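Side-chain contacts in putative oxidoreductase (Bacteroides fragilis NCTC 9343, PDB 3FHL), which probably acts as a nucleotide-dependent oxidoreductase of the Gfo/Idh/MocA family, with an NAD-binding Rossmann domain joined to a C-terminal alpha/beta domain: residues Q18-P23 and Y122-W127; V94-T99 and L179-I184; V134-A139 and R298-I303; G285-E290 and K294-K299. One frame throughout, in Å; residues are numbered along the deposited sequence.

Contact 1 of 4, residues Q18-P23 and Y122-W127; sequences QVFHAP and YQNRRW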
loop_
_atom_site.group_PDB
_atom_site.type_symbol
_atom_site.label_atom_id
_atom_site.label_comp_id
_atom_site.label_asym_id
_atom_site.label_seq_id
_atom_site.Cartn_x
_atom_site.Cartn_y
_atom_site.Cartn_z
ATOM N N GLN C 18 3.159 -32.749 -11.826
ATOM C CA GLN C 18 1.971 -32.852 -12.654
ATOM C C GLN C 18 1.449 -31.519 -13.163
ATOM O O GLN C 18 0.707 -31.487 -14.136
ATOM C CB GLN C 18 0.853 -33.549 -11.880
ATOM C CG GLN C 18 1.181 -34.955 -11.463
ATOM C CD GLN C 18 0.075 -35.610 -10.664
ATOM O OE1 GLN C 18 -1.092 -35.566 -11.051
ATOM N NE2 GLN C 18 0.440 -36.237 -9.547
ATOM N N VAL C 19 1.810 -30.425 -12.495
ATOM C CA VAL C 19 1.233 -29.104 -12.812
ATOM C C VAL C 19 2.197 -28.241 -13.625
ATOM O O VAL C 19 1.845 -27.748 -14.691
ATOM C CB VAL C 19 0.743 -28.368 -11.506
ATOM C CG1 VAL C 19 0.359 -26.920 -11.770
ATOM C CG2 VAL C 19 -0.450 -29.102 -10.919
ATOM N N PHE C 20 3.422 -28.089 -13.133
ATOM C CA PHE C 20 4.351 -27.099 -13.688
ATOM C C PHE C 20 5.375 -27.626 -14.691
ATOM O O PHE C 20 5.882 -26.858 -15.519
ATOM C CB PHE C 20 5.095 -26.389 -12.544
ATOM C CG PHE C 20 4.194 -25.578 -11.650
ATOM C CD1 PHE C 20 3.578 -24.421 -12.129
ATOM C CD2 PHE C 20 3.950 -25.977 -10.343
ATOM C CE1 PHE C 20 2.731 -23.672 -11.315
ATOM C CE2 PHE C 20 3.112 -25.237 -9.519
ATOM C CZ PHE C 20 2.500 -24.079 -10.009
ATOM N N HIS C 21 5.699 -28.914 -14.606
ATOM C CA HIS C 21 6.838 -29.443 -15.348
ATOM C C HIS C 21 6.478 -30.412 -16.466
ATOM O O HIS C 21 6.685 -30.099 -17.632
ATOM C CB HIS C 21 7.843 -30.057 -14.382
ATOM C CG HIS C 21 8.326 -29.087 -13.359
ATOM N ND1 HIS C 21 8.996 -27.930 -13.695
ATOM C CD2 HIS C 21 8.203 -29.078 -12.015
ATOM C CE1 HIS C 21 9.286 -27.260 -12.594
ATOM N NE2 HIS C 21 8.812 -27.934 -11.562
ATOM N N ALA C 22 5.937 -31.573 -16.107
ATOM C CA ALA C 22 5.504 -32.566 -17.112
ATOM C C ALA C 22 4.621 -32.052 -18.266
ATOM O O ALA C 22 4.879 -32.415 -19.411
ATOM C CB ALA C 22 4.895 -33.798 -16.446
ATOM N N PRO C 23 3.595 -31.201 -17.992
ATOM C CA PRO C 23 2.822 -30.684 -19.126
ATOM C C PRO C 23 3.620 -29.886 -20.165
ATOM O O PRO C 23 3.250 -29.898 -21.337
ATOM C CB PRO C 23 1.785 -29.773 -18.445
ATOM C CG PRO C 23 1.623 -30.358 -17.129
ATOM C CD PRO C 23 3.012 -30.718 -16.724
ATOM N N TYR C 122 13.707 -22.738 -10.690
ATOM C CA TYR C 122 12.370 -22.529 -11.256
ATOM C C TYR C 122 11.635 -21.366 -10.582
ATOM O O TYR C 122 11.215 -21.468 -9.429
ATOM C CB TYR C 122 11.541 -23.804 -11.121
ATOM C CG TYR C 122 10.226 -23.769 -11.868
ATOM C CD1 TYR C 122 10.191 -23.631 -13.256
ATOM C CD2 TYR C 122 9.021 -23.904 -11.190
ATOM C CE1 TYR C 122 8.992 -23.614 -13.953
ATOM C CE2 TYR C 122 7.822 -23.889 -11.870
ATOM C CZ TYR C 122 7.812 -23.751 -13.250
ATOM O OH TYR C 122 6.620 -23.725 -13.921
ATOM N N GLN C 123 11.488 -20.265 -11.310
ATOM C CA GLN C 123 10.711 -19.114 -10.844
ATOM C C GLN C 123 9.721 -18.745 -11.938
ATOM O O GLN C 123 9.997 -17.899 -12.789
ATOM C CB GLN C 123 11.635 -17.934 -10.489
ATOM C CG GLN C 123 12.721 -18.281 -9.454
ATOM C CD GLN C 123 13.279 -17.072 -8.739
ATOM O OE1 GLN C 123 12.589 -16.443 -7.942
ATOM N NE2 GLN C 123 14.544 -16.753 -8.999
ATOM N N ASN C 124 8.554 -19.384 -11.914
ATOM C CA ASN C 124 7.627 -19.303 -13.033
ATOM C C ASN C 124 6.786 -18.041 -13.165
ATOM O O ASN C 124 6.230 -17.783 -14.238
ATOM C CB ASN C 124 6.700 -20.516 -13.057
ATOM C CG ASN C 124 5.882 -20.674 -11.791
ATOM O OD1 ASN C 124 6.061 -19.977 -10.801
ATOM N ND2 ASN C 124 4.982 -21.625 -11.819
ATOM N N ARG C 125 6.694 -17.254 -12.094
ATOM C CA ARG C 125 5.834 -16.074 -12.126
ATOM C C ARG C 125 6.417 -14.925 -12.932
ATOM O O ARG C 125 5.757 -13.906 -13.150
ATOM C CB ARG C 125 5.385 -15.663 -10.720
ATOM C CG ARG C 125 4.371 -16.668 -10.130
ATOM C CD ARG C 125 3.613 -16.080 -8.962
ATOM N NE ARG C 125 2.701 -17.043 -8.343
ATOM C CZ ARG C 125 1.452 -17.278 -8.745
ATOM N NH1 ARG C 125 0.936 -16.635 -9.795
ATOM N NH2 ARG C 125 0.719 -18.174 -8.095
ATOM N N ARG C 126 7.630 -15.128 -13.443
ATOM C CA ARG C 126 8.174 -14.265 -14.483
ATOM C C ARG C 126 7.382 -14.415 -15.788
ATOM O O ARG C 126 7.440 -13.552 -16.658
ATOM C CB ARG C 126 9.639 -14.603 -14.732
ATOM C CG ARG C 126 10.518 -14.402 -13.523
ATOM C CD ARG C 126 11.956 -14.372 -13.930
ATOM N NE ARG C 126 12.884 -14.484 -12.809
ATOM C CZ ARG C 126 14.199 -14.564 -12.964
ATOM N NH1 ARG C 126 15.001 -14.652 -11.915
ATOM N NH2 ARG C 126 14.714 -14.549 -14.184
ATOM N N TRP C 127 6.621 -15.502 -15.899
ATOM C CA TRP C 127 5.784 -15.720 -17.086
ATOM C C TRP C 127 4.288 -15.687 -16.771
ATOM O O TRP C 127 3.481 -16.215 -17.528
ATOM C CB TRP C 127 6.171 -17.036 -17.782
ATOM C CG TRP C 127 7.554 -17.006 -18.401
ATOM C CD1 TRP C 127 7.891 -16.540 -19.648
ATOM C CD2 TRP C 127 8.770 -17.430 -17.791
ATOM N NE1 TRP C 127 9.252 -16.652 -19.846
ATOM C CE2 TRP C 127 9.814 -17.199 -18.725
ATOM C CE3 TRP C 127 9.091 -17.977 -16.542
ATOM C CZ2 TRP C 127 11.145 -17.505 -18.448
ATOM C CZ3 TRP C 127 10.419 -18.288 -16.274
ATOM C CH2 TRP C 127 11.429 -18.043 -17.222
HETATM O O HOH W 1 6.814 -24.411 -16.422
#
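Tyr122 reaches Phe20 and His21 of helix 15-27, CG anti to the backbone N (chi1 -171°) extending the ring toward that helix. Beyond CB, one face of the ring is covered by His21, whose CE1 sits 3.6 Å from Tyr122 CD2 and over the middle of the ring. This is a T-shaped stack, the imidazole edge turned to the phenol face with the planes 59° apart. Farther out, Tyr122 CE2 lies 3.8 Å from Phe20 CB, and the hydroxyl OH comes to 3.4 Å from the same CB. A water bridges the two segments, donating to Phe20 O at 2.8 Å and lying 2.6 Å from Tyr122 OH. Asn124 ND2 gives that hydroxyl a weak bond and touches Phe20 CE1, its amide plane steeply turned from the ring. His21 is held by Tyr311 at ND1 and Glu95 at NE2. The first helix of the Rossmann fold thus packs against the chain leaving its edge strand, 119-122, a buried junction of this NAD-binding domain.

Contact 2 of 4, residues V94-T99 and L179-I184; sequences VEKPFT and LGSHLI
The imidazole of His182 has NZ of Lys96 over one face, 3.3 Å from His182 CE1. NZ stands above the CE1 side of the ring, with His182 ND1 and NE2 each 3.6 Å from it. Ser181 OG lies on that same face, farther off and also near the rim. Lys96 NZ also donates to Ser181 OG at 2.8 Å, the lysine chain bending at chi3 (60°) on its way across. Ser181 holds OG between its backbone N and carbonyl carbon (chi1 57°), and the hydroxyl has a second partner in Tyr177 O, one turn back along the chain. Glu95-Lys96-Pro97, with a cis peptide bond before the proline, matches the Glu-Lys-Pro motif of this family, so the contact probably lies by the active-site cleft. Lys96 comes at the C-terminal side of strand 91-95; its two partners belong to the first turn of helix 180-191. Arg125 packs on His182, and Ile184 leans on helix 328-347, placing the contact between the Rossmann sheet and the helices of the C-terminal domain.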
loop_
_atom_site.group_PDB
_atom_site.type_symbol
_atom_site.label_atom_id
_atom_site.label_comp_id
_atom_site.label_asym_id
_atom_site.label_seq_id
_atom_site.Cartn_x
_atom_site.Cartn_y
_atom_site.Cartn_z
ATOM N N VAL C 94 16.361 -26.745 -10.346
ATOM C CA VAL C 94 15.888 -26.968 -8.979
ATOM C C VAL C 94 14.659 -26.110 -8.685
ATOM O O VAL C 94 14.610 -24.921 -9.014
ATOM C CB VAL C 94 16.948 -26.667 -7.890
ATOM C CG1 VAL C 94 16.603 -27.404 -6.582
ATOM C CG2 VAL C 94 18.344 -27.049 -8.350
ATOM N N GLU C 95 13.669 -26.736 -8.071
ATOM C CA GLU C 95 12.539 -26.010 -7.518
ATOM C C GLU C 95 12.908 -25.351 -6.209
ATOM O O GLU C 95 13.792 -25.832 -5.486
ATOM C CB GLU C 95 11.382 -26.955 -7.284
ATOM C CG GLU C 95 10.517 -27.093 -8.495
ATOM C CD GLU C 95 9.114 -27.513 -8.155
ATOM O OE1 GLU C 95 8.934 -28.293 -7.193
ATOM O OE2 GLU C 95 8.183 -27.077 -8.871
ATOM N N LYS C 96 12.226 -24.248 -5.909
ATOM C CA LYS C 96 12.271 -23.638 -4.581
ATOM C C LYS C 96 11.670 -24.598 -3.556
ATOM O O LYS C 96 10.629 -25.207 -3.821
ATOM C CB LYS C 96 11.501 -22.322 -4.565
ATOM C CG LYS C 96 12.185 -21.199 -5.333
ATOM C CD LYS C 96 11.162 -20.186 -5.832
ATOM C CE LYS C 96 10.382 -19.558 -4.682
ATOM N NZ LYS C 96 9.311 -18.642 -5.194
ATOM N N PRO C 97 12.320 -24.740 -2.386
ATOM C CA PRO C 97 13.551 -24.059 -1.961
ATOM C C PRO C 97 14.805 -24.667 -2.592
ATOM O O PRO C 97 14.992 -25.888 -2.555
ATOM C CB PRO C 97 13.563 -24.253 -0.435
ATOM C CG PRO C 97 12.290 -25.003 -0.098
ATOM C CD PRO C 97 11.830 -25.656 -1.348
ATOM N N PHE C 98 15.621 -23.803 -3.194
ATOM C CA PHE C 98 16.876 -24.177 -3.853
ATOM C C PHE C 98 17.738 -25.029 -2.923
ATOM O O PHE C 98 18.014 -26.190 -3.226
ATOM C CB PHE C 98 17.594 -22.895 -4.320
ATOM C CG PHE C 98 18.970 -23.104 -4.927
ATOM C CD1 PHE C 98 19.264 -24.202 -5.737
ATOM C CD2 PHE C 98 19.963 -22.152 -4.721
ATOM C CE1 PHE C 98 20.531 -24.360 -6.283
ATOM C CE2 PHE C 98 21.223 -22.297 -5.276
ATOM C CZ PHE C 98 21.512 -23.399 -6.052
ATOM N N THR C 99 18.147 -24.457 -1.792
ATOM C CA THR C 99 18.893 -25.196 -0.776
ATOM C C THR C 99 18.402 -24.795 0.606
ATOM O O THR C 99 17.689 -23.796 0.753
ATOM C CB THR C 99 20.398 -24.903 -0.830
ATOM O OG1 THR C 99 20.604 -23.485 -0.879
ATOM C CG2 THR C 99 21.048 -25.550 -2.040
ATOM N N LEU C 179 5.033 -15.965 -0.799
ATOM C CA LEU C 179 4.592 -15.085 -1.880
ATOM C C LEU C 179 5.564 -13.960 -2.141
ATOM O O LEU C 179 5.682 -13.490 -3.267
ATOM C CB LEU C 179 3.198 -14.504 -1.603
ATOM C CG LEU C 179 2.044 -15.514 -1.611
ATOM C CD1 LEU C 179 0.740 -14.776 -1.436
ATOM C CD2 LEU C 179 2.037 -16.316 -2.900
ATOM N N GLY C 180 6.243 -13.516 -1.094
ATOM C CA GLY C 180 7.218 -12.447 -1.230
ATOM C C GLY C 180 8.366 -12.792 -2.153
ATOM O O GLY C 180 8.831 -11.920 -2.889
ATOM N N SER C 181 8.820 -14.050 -2.121
ATOM C CA SER C 181 9.854 -14.523 -3.052
ATOM C C SER C 181 9.483 -14.197 -4.499
ATOM O O SER C 181 10.288 -13.616 -5.215
ATOM C CB SER C 181 10.134 -16.024 -2.893
ATOM O OG SER C 181 8.947 -16.785 -3.078
ATOM N N HIS C 182 8.251 -14.510 -4.903
ATOM C CA HIS C 182 7.803 -14.217 -6.271
ATOM C C HIS C 182 7.825 -12.725 -6.609
ATOM O O HIS C 182 8.240 -12.343 -7.700
ATOM C CB HIS C 182 6.387 -14.759 -6.531
ATOM C CG HIS C 182 6.257 -16.239 -6.371
ATOM N ND1 HIS C 182 6.781 -17.135 -7.277
ATOM C CD2 HIS C 182 5.620 -16.980 -5.434
ATOM C CE1 HIS C 182 6.493 -18.364 -6.891
ATOM N NE2 HIS C 182 5.786 -18.297 -5.777
ATOM N N LEU C 183 7.378 -11.887 -5.675
ATOM C CA LEU C 183 7.260 -10.445 -5.923
ATOM C C LEU C 183 8.613 -9.770 -5.955
ATOM O O LEU C 183 8.832 -8.861 -6.751
ATOM C CB LEU C 183 6.379 -9.766 -4.851
ATOM C CG LEU C 183 4.945 -10.309 -4.699
ATOM C CD1 LEU C 183 4.135 -9.423 -3.787
ATOM C CD2 LEU C 183 4.230 -10.428 -6.064
ATOM N N ILE C 184 9.478 -10.163 -5.025
ATOM C CA ILE C 184 10.842 -9.655 -4.966
ATOM C C ILE C 184 11.624 -10.050 -6.228
ATOM O O ILE C 184 12.282 -9.206 -6.832
ATOM C CB ILE C 184 11.589 -10.153 -3.706
ATOM C CG1 ILE C 184 10.979 -9.542 -2.434
ATOM C CG2 ILE C 184 13.045 -9.746 -3.793
ATOM C CD1 ILE C 184 11.237 -10.327 -1.157
#

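Contact 3 of 4, residues V134-A139 and R298-I303; sequences VRDILA and RKYPGI
Tyr300, in the chain that follows on from strand 294-299 of the C-terminal alpha/beta domain, sets its ring face against Ile137 and its hydroxyl edge against Asp136 of helix 129-139, a helix-against-sheet-edge contact. The tight part is this tyrosine, gripped over a face and at its hydroxyl. Ile137 CG1 stands 4.2 Å from the ring centroid and 27° off the normal, in a CH-pi contact. Ile137 CG1 comes to 3.8 Å from Tyr300 CE2, and Ile137 CD1 to 3.9 Å from Tyr300 CD2. Ile137 is buried, also touching Tyr253 of strand 252-255, which Tyr300 meets as well. The other side is looser. Exposed Ile303 brushes Asp136 through CG1 and CD1, its CG1 3.8 Å from Asp136 CB, the two side chains crossing at about a right angle; its backbone N is tied to Thr133 OG1. With CG anti to the backbone N (chi1 -167°), Asp136 points its carboxylate to the phenol, while OD1 forms a salt bridge to Lys140. At the ring edge, Tyr300 OH donates to Asp136 OD2 at 2.6 Å, arriving 35° out of the carboxylate plane.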
loop_
_atom_site.group_PDB
_atom_site.type_symbol
_atom_site.label_atom_id
_atom_site.label_comp_id
_atom_site.label_asym_id
_atom_site.label_seq_id
_atom_site.Cartn_x
_atom_site.Cartn_y
_atom_site.Cartn_z
ATOM N N VAL C 134 3.131 -6.172 -17.795
ATOM C CA VAL C 134 3.907 -5.070 -17.188
ATOM C C VAL C 134 5.217 -4.827 -17.958
ATOM O O VAL C 134 5.497 -3.701 -18.339
ATOM C CB VAL C 134 4.170 -5.296 -15.659
ATOM C CG1 VAL C 134 5.274 -4.344 -15.112
ATOM C CG2 VAL C 134 2.863 -5.155 -14.854
ATOM N N ARG C 135 5.983 -5.884 -18.232
ATOM C CA ARG C 135 7.223 -5.738 -19.024
ATOM C C ARG C 135 6.960 -5.062 -20.384
ATOM O O ARG C 135 7.713 -4.172 -20.798
ATOM C CB ARG C 135 7.916 -7.096 -19.227
ATOM C CG ARG C 135 8.419 -7.792 -17.967
ATOM C CD ARG C 135 9.458 -8.879 -18.323
ATOM N NE ARG C 135 10.824 -8.364 -18.203
ATOM C CZ ARG C 135 11.820 -8.973 -17.556
ATOM N NH1 ARG C 135 11.652 -10.171 -16.993
ATOM N NH2 ARG C 135 13.009 -8.385 -17.496
ATOM N N ASP C 136 5.871 -5.471 -21.045
ATOM C CA ASP C 136 5.426 -4.907 -22.319
ATOM C C ASP C 136 5.119 -3.407 -22.255
ATOM O O ASP C 136 5.579 -2.645 -23.110
ATOM C CB ASP C 136 4.191 -5.660 -22.824
ATOM C CG ASP C 136 3.865 -5.355 -24.282
ATOM O OD1 ASP C 136 4.775 -5.465 -25.126
ATOM O OD2 ASP C 136 2.693 -5.027 -24.589
ATOM N N ILE C 137 4.357 -2.997 -21.237
ATOM C CA ILE C 137 3.996 -1.587 -21.004
ATOM C C ILE C 137 5.254 -0.738 -20.794
ATOM O O ILE C 137 5.376 0.354 -21.344
ATOM C CB ILE C 137 3.037 -1.474 -19.782
ATOM C CG1 ILE C 137 1.622 -1.850 -20.206
ATOM C CG2 ILE C 137 3.046 -0.069 -19.163
ATOM C CD1 ILE C 137 0.926 -2.690 -19.212
ATOM N N LEU C 138 6.190 -1.265 -20.017
ATOM C CA LEU C 138 7.451 -0.569 -19.755
ATOM C C LEU C 138 8.351 -0.510 -20.995
ATOM O O LEU C 138 8.941 0.541 -21.291
ATOM C CB LEU C 138 8.184 -1.224 -18.580
ATOM C CG LEU C 138 7.452 -1.188 -17.224
ATOM C CD1 LEU C 138 8.201 -2.026 -16.207
ATOM C CD2 LEU C 138 7.238 0.244 -16.727
ATOM N N ALA C 139 8.447 -1.630 -21.711
ATOM C CA ALA C 139 9.181 -1.708 -22.990
ATOM C C ALA C 139 8.700 -0.649 -23.989
ATOM O O ALA C 139 9.501 -0.020 -24.682
ATOM C CB ALA C 139 9.048 -3.128 -23.596
ATOM N N ARG C 298 -8.538 2.829 -21.154
ATOM C CA ARG C 298 -9.141 1.610 -21.621
ATOM C C ARG C 298 -8.418 0.380 -21.179
ATOM O O ARG C 298 -7.314 0.461 -20.761
ATOM C CB ARG C 298 -9.252 1.621 -23.122
ATOM C CG ARG C 298 -7.973 1.461 -23.806
ATOM C CD ARG C 298 -7.964 2.108 -25.166
ATOM N NE ARG C 298 -6.698 1.794 -25.791
ATOM C CZ ARG C 298 -6.020 2.577 -26.605
ATOM N NH1 ARG C 298 -4.879 2.160 -27.052
ATOM N NH2 ARG C 298 -6.471 3.749 -26.971
ATOM N N LYS C 299 -9.076 -0.757 -21.264
ATOM C CA LYS C 299 -8.438 -2.033 -20.983
ATOM C C LYS C 299 -7.303 -2.291 -21.974
ATOM O O LYS C 299 -7.420 -1.997 -23.169
ATOM C CB LYS C 299 -9.462 -3.173 -20.978
ATOM C CG LYS C 299 -10.398 -3.143 -19.782
ATOM C CD LYS C 299 -9.622 -2.930 -18.468
ATOM C CE LYS C 299 -10.444 -3.278 -17.268
ATOM N NZ LYS C 299 -10.681 -4.750 -17.186
ATOM N N TYR C 300 -6.186 -2.797 -21.459
ATOM C CA TYR C 300 -4.994 -2.996 -22.277
ATOM C C TYR C 300 -4.880 -4.470 -22.659
ATOM O O TYR C 300 -4.703 -5.309 -21.775
ATOM C CB TYR C 300 -3.742 -2.541 -21.514
ATOM C CG TYR C 300 -2.478 -2.659 -22.333
ATOM C CD1 TYR C 300 -2.239 -1.806 -23.393
ATOM C CD2 TYR C 300 -1.539 -3.651 -22.060
ATOM C CE1 TYR C 300 -1.087 -1.920 -24.158
ATOM C CE2 TYR C 300 -0.383 -3.775 -22.815
ATOM C CZ TYR C 300 -0.161 -2.906 -23.860
ATOM O OH TYR C 300 0.988 -3.022 -24.602
ATOM N N PRO C 301 -5.001 -4.790 -23.975
ATOM C CA PRO C 301 -4.869 -6.179 -24.425
ATOM C C PRO C 301 -3.489 -6.688 -24.043
ATOM O O PRO C 301 -2.478 -6.154 -24.501
ATOM C CB PRO C 301 -5.019 -6.082 -25.952
ATOM C CG PRO C 301 -5.754 -4.787 -26.186
ATOM C CD PRO C 301 -5.273 -3.871 -25.097
ATOM N N GLY C 302 -3.456 -7.678 -23.162
ATOM C CA GLY C 302 -2.206 -8.057 -22.543
ATOM C C GLY C 302 -1.434 -9.126 -23.284
ATOM O O GLY C 302 -1.853 -9.605 -24.343
ATOM N N ILE C 303 -0.284 -9.468 -22.715
ATOM C CA ILE C 303 0.510 -10.612 -23.126
ATOM C C ILE C 303 -0.019 -11.865 -22.436
ATOM O O ILE C 303 -0.263 -11.844 -21.234
ATOM C CB ILE C 303 1.990 -10.392 -22.736
ATOM C CG1 ILE C 303 2.517 -9.074 -23.329
ATOM C CG2 ILE C 303 2.861 -11.563 -23.170
ATOM C CD1 ILE C 303 2.465 -8.990 -24.827
#

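Contact 4 of 4, residues G285-E290 and K294-K299; sequences GLLHTE and KEICRK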
loop_
_atom_site.group_PDB
_atom_site.type_symbol
_atom_site.label_atom_id
_atom_site.label_comp_id
_atom_site.label_asym_id
_atom_site.label_seq_id
_atom_site.Cartn_x
_atom_site.Cartn_y
_atom_site.Cartn_z
ATOM N N GLY C 285 -5.743 -5.288 -17.472
ATOM C CA GLY C 285 -5.533 -4.089 -16.675
ATOM C C GLY C 285 -6.022 -2.856 -17.384
ATOM O O GLY C 285 -6.189 -2.862 -18.599
ATOM N N LEU C 286 -6.267 -1.803 -16.610
ATOM C CA LEU C 286 -6.674 -0.519 -17.141
ATOM C C LEU C 286 -5.457 0.362 -17.428
ATOM O O LEU C 286 -4.639 0.640 -16.541
ATOM C CB LEU C 286 -7.594 0.197 -16.137
ATOM C CG LEU C 286 -8.175 1.540 -16.592
ATOM C CD1 LEU C 286 -9.173 1.322 -17.736
ATOM C CD2 LEU C 286 -8.855 2.245 -15.434
ATOM N N LEU C 287 -5.364 0.841 -18.656
ATOM C CA LEU C 287 -4.304 1.777 -19.009
ATOM C C LEU C 287 -4.895 3.172 -19.146
ATOM O O LEU C 287 -5.815 3.391 -19.936
ATOM C CB LEU C 287 -3.611 1.339 -20.299
ATOM C CG LEU C 287 -2.606 2.287 -20.948
ATOM C CD1 LEU C 287 -1.307 2.340 -20.135
ATOM C CD2 LEU C 287 -2.349 1.866 -22.394
ATOM N N HIS C 288 -4.366 4.111 -18.374
ATOM C CA HIS C 288 -4.856 5.487 -18.388
ATOM C C HIS C 288 -3.641 6.353 -18.604
ATOM O O HIS C 288 -2.874 6.575 -17.681
ATOM C CB HIS C 288 -5.533 5.821 -17.052
ATOM C CG HIS C 288 -6.220 7.158 -17.021
ATOM N ND1 HIS C 288 -7.018 7.553 -15.969
ATOM C CD2 HIS C 288 -6.229 8.186 -17.904
ATOM C CE1 HIS C 288 -7.474 8.772 -16.197
ATOM N NE2 HIS C 288 -7.010 9.179 -17.364
ATOM N N THR C 289 -3.451 6.816 -19.835
ATOM C CA THR C 289 -2.232 7.535 -20.199
ATOM C C THR C 289 -2.486 8.469 -21.383
ATOM O O THR C 289 -3.615 8.580 -21.862
ATOM C CB THR C 289 -1.059 6.537 -20.482
ATOM O OG1 THR C 289 0.187 7.241 -20.528
ATOM C CG2 THR C 289 -1.274 5.754 -21.802
ATOM N N GLU C 290 -1.441 9.163 -21.817
ATOM C CA GLU C 290 -1.495 10.010 -22.990
ATOM C C GLU C 290 -0.812 9.265 -24.140
ATOM O O GLU C 290 0.368 8.918 -24.044
ATOM C CB GLU C 290 -0.782 11.334 -22.706
ATOM C CG GLU C 290 -0.934 12.383 -23.789
ATOM C CD GLU C 290 -0.141 13.649 -23.494
ATOM O OE1 GLU C 290 -0.771 14.671 -23.138
ATOM O OE2 GLU C 290 1.107 13.622 -23.612
ATOM N N LYS C 294 -3.220 12.646 -26.924
ATOM C CA LYS C 294 -4.592 12.434 -26.461
ATOM C C LYS C 294 -4.666 11.528 -25.237
ATOM O O LYS C 294 -3.966 10.517 -25.161
ATOM C CB LYS C 294 -5.451 11.820 -27.570
ATOM C CG LYS C 294 -5.512 12.611 -28.866
ATOM C CD LYS C 294 -6.369 11.874 -29.889
ATOM C CE LYS C 294 -6.201 12.438 -31.297
ATOM N NZ LYS C 294 -6.772 13.808 -31.433
ATOM N N GLU C 295 -5.546 11.882 -24.304
ATOM C CA GLU C 295 -5.803 11.072 -23.119
ATOM C C GLU C 295 -6.649 9.857 -23.484
ATOM O O GLU C 295 -7.703 9.992 -24.107
ATOM C CB GLU C 295 -6.508 11.912 -22.048
ATOM C CG GLU C 295 -6.821 11.165 -20.742
ATOM C CD GLU C 295 -7.387 12.080 -19.653
ATOM O OE1 GLU C 295 -7.851 13.199 -19.974
ATOM O OE2 GLU C 295 -7.367 11.677 -18.471
ATOM N N ILE C 296 -6.172 8.669 -23.112
ATOM C CA ILE C 296 -6.921 7.431 -23.324
ATOM C C ILE C 296 -7.089 6.695 -22.004
ATOM O O ILE C 296 -6.246 6.808 -21.113
ATOM C CB ILE C 296 -6.262 6.495 -24.404
ATOM C CG1 ILE C 296 -4.933 5.895 -23.920
ATOM C CG2 ILE C 296 -6.076 7.225 -25.742
ATOM C CD1 ILE C 296 -5.035 4.439 -23.458
ATOM N N CYS C 297 -8.174 5.942 -21.886
ATOM C CA CYS C 297 -8.465 5.193 -20.678
ATOM C C CYS C 297 -9.234 3.950 -21.089
ATOM O O CYS C 297 -10.436 4.011 -21.340
ATOM C CB CYS C 297 -9.277 6.048 -19.694
ATOM S SG CYS C 297 -9.361 5.371 -18.029
ATOM N N ARG C 298 -8.538 2.829 -21.154
ATOM C CA ARG C 298 -9.141 1.610 -21.621
ATOM C C ARG C 298 -8.418 0.380 -21.179
ATOM O O ARG C 298 -7.314 0.461 -20.761
ATOM C CB ARG C 298 -9.252 1.621 -23.122
ATOM C CG ARG C 298 -7.973 1.461 -23.806
ATOM C CD ARG C 298 -7.964 2.108 -25.166
ATOM N NE ARG C 298 -6.698 1.794 -25.791
ATOM C CZ ARG C 298 -6.020 2.577 -26.605
ATOM N NH1 ARG C 298 -4.879 2.160 -27.052
ATOM N NH2 ARG C 298 -6.471 3.749 -26.971
ATOM N N LYS C 299 -9.076 -0.757 -21.264
ATOM C CA LYS C 299 -8.438 -2.033 -20.983
ATOM C C LYS C 299 -7.303 -2.291 -21.974
ATOM O O LYS C 299 -7.420 -1.997 -23.169
ATOM C CB LYS C 299 -9.462 -3.173 -20.978
ATOM C CG LYS C 299 -10.398 -3.143 -19.782
ATOM C CD LYS C 299 -9.622 -2.930 -18.468
ATOM C CE LYS C 299 -10.444 -3.278 -17.268
ATOM N NZ LYS C 299 -10.681 -4.750 -17.186
#
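His288 NE2 donates to Glu295 OE2 at 2.8 Å with a nearly straight N-H...O angle of 174°. The oxygen offers its anti lone pair, and the donor and acceptor share the imidazole plane, the carboxylate being only 20° from coplanar with it. Glu295 reaches there by an extended chain, while the other ring nitrogen, ND1, bonds to Glu239 of the second subunit. Cys297 SG covers a face of the same ring, 4.0 Å from its centroid and toward the rim. These residues share a face of an antiparallel hairpin: His288 and Cys297 form a non-hydrogen-bonded pair, with Leu286-Lys299 and Glu290-Glu295 on either side. Between them, Leu287 with Arg298 and Thr289 with Ile296 are hydrogen-bonded pairs, Ile296 N giving Thr289 O its bond at 2.8 Å. On the face carrying Leu287, Thr289, Ile296 and Arg298, Leu287 CD2 meets Ile296 CD1 at 3.9 Å, and Ile296 CD1 also lies over the Arg298 guanidinium. Lys299 NZ is bound by the carbonyls of Trp284 and Glu281. Held at both nitrogens by carboxylates, one from each subunit, the His288 ring has its rotation fixed; the bond to Glu239 ties the hairpin to the second subunit, and two carboxylates would probably favour the protonated ring.

From the N terminus, helix 15-27 meets the loop after strand 119-122 in contact 1, closing a loop of 98 residues across the Rossmann domain. Contact 2 starts within that loop and ends at 179-184, so the two cross; they also touch, through the strand pairing of Tyr122 with Val94, which joins them directly. Contact 3 opens at 134-139, before contact 2 has closed, and so crosses it too, bringing helix 129-139 to the far end of the chain's C-terminal sheet. Contact 4, a short hairpin, opens inside contact 3's loop and ends on the same stretch, sharing Arg298 and Lys299 with it. Its centre is about 32 Å from that of contact 1.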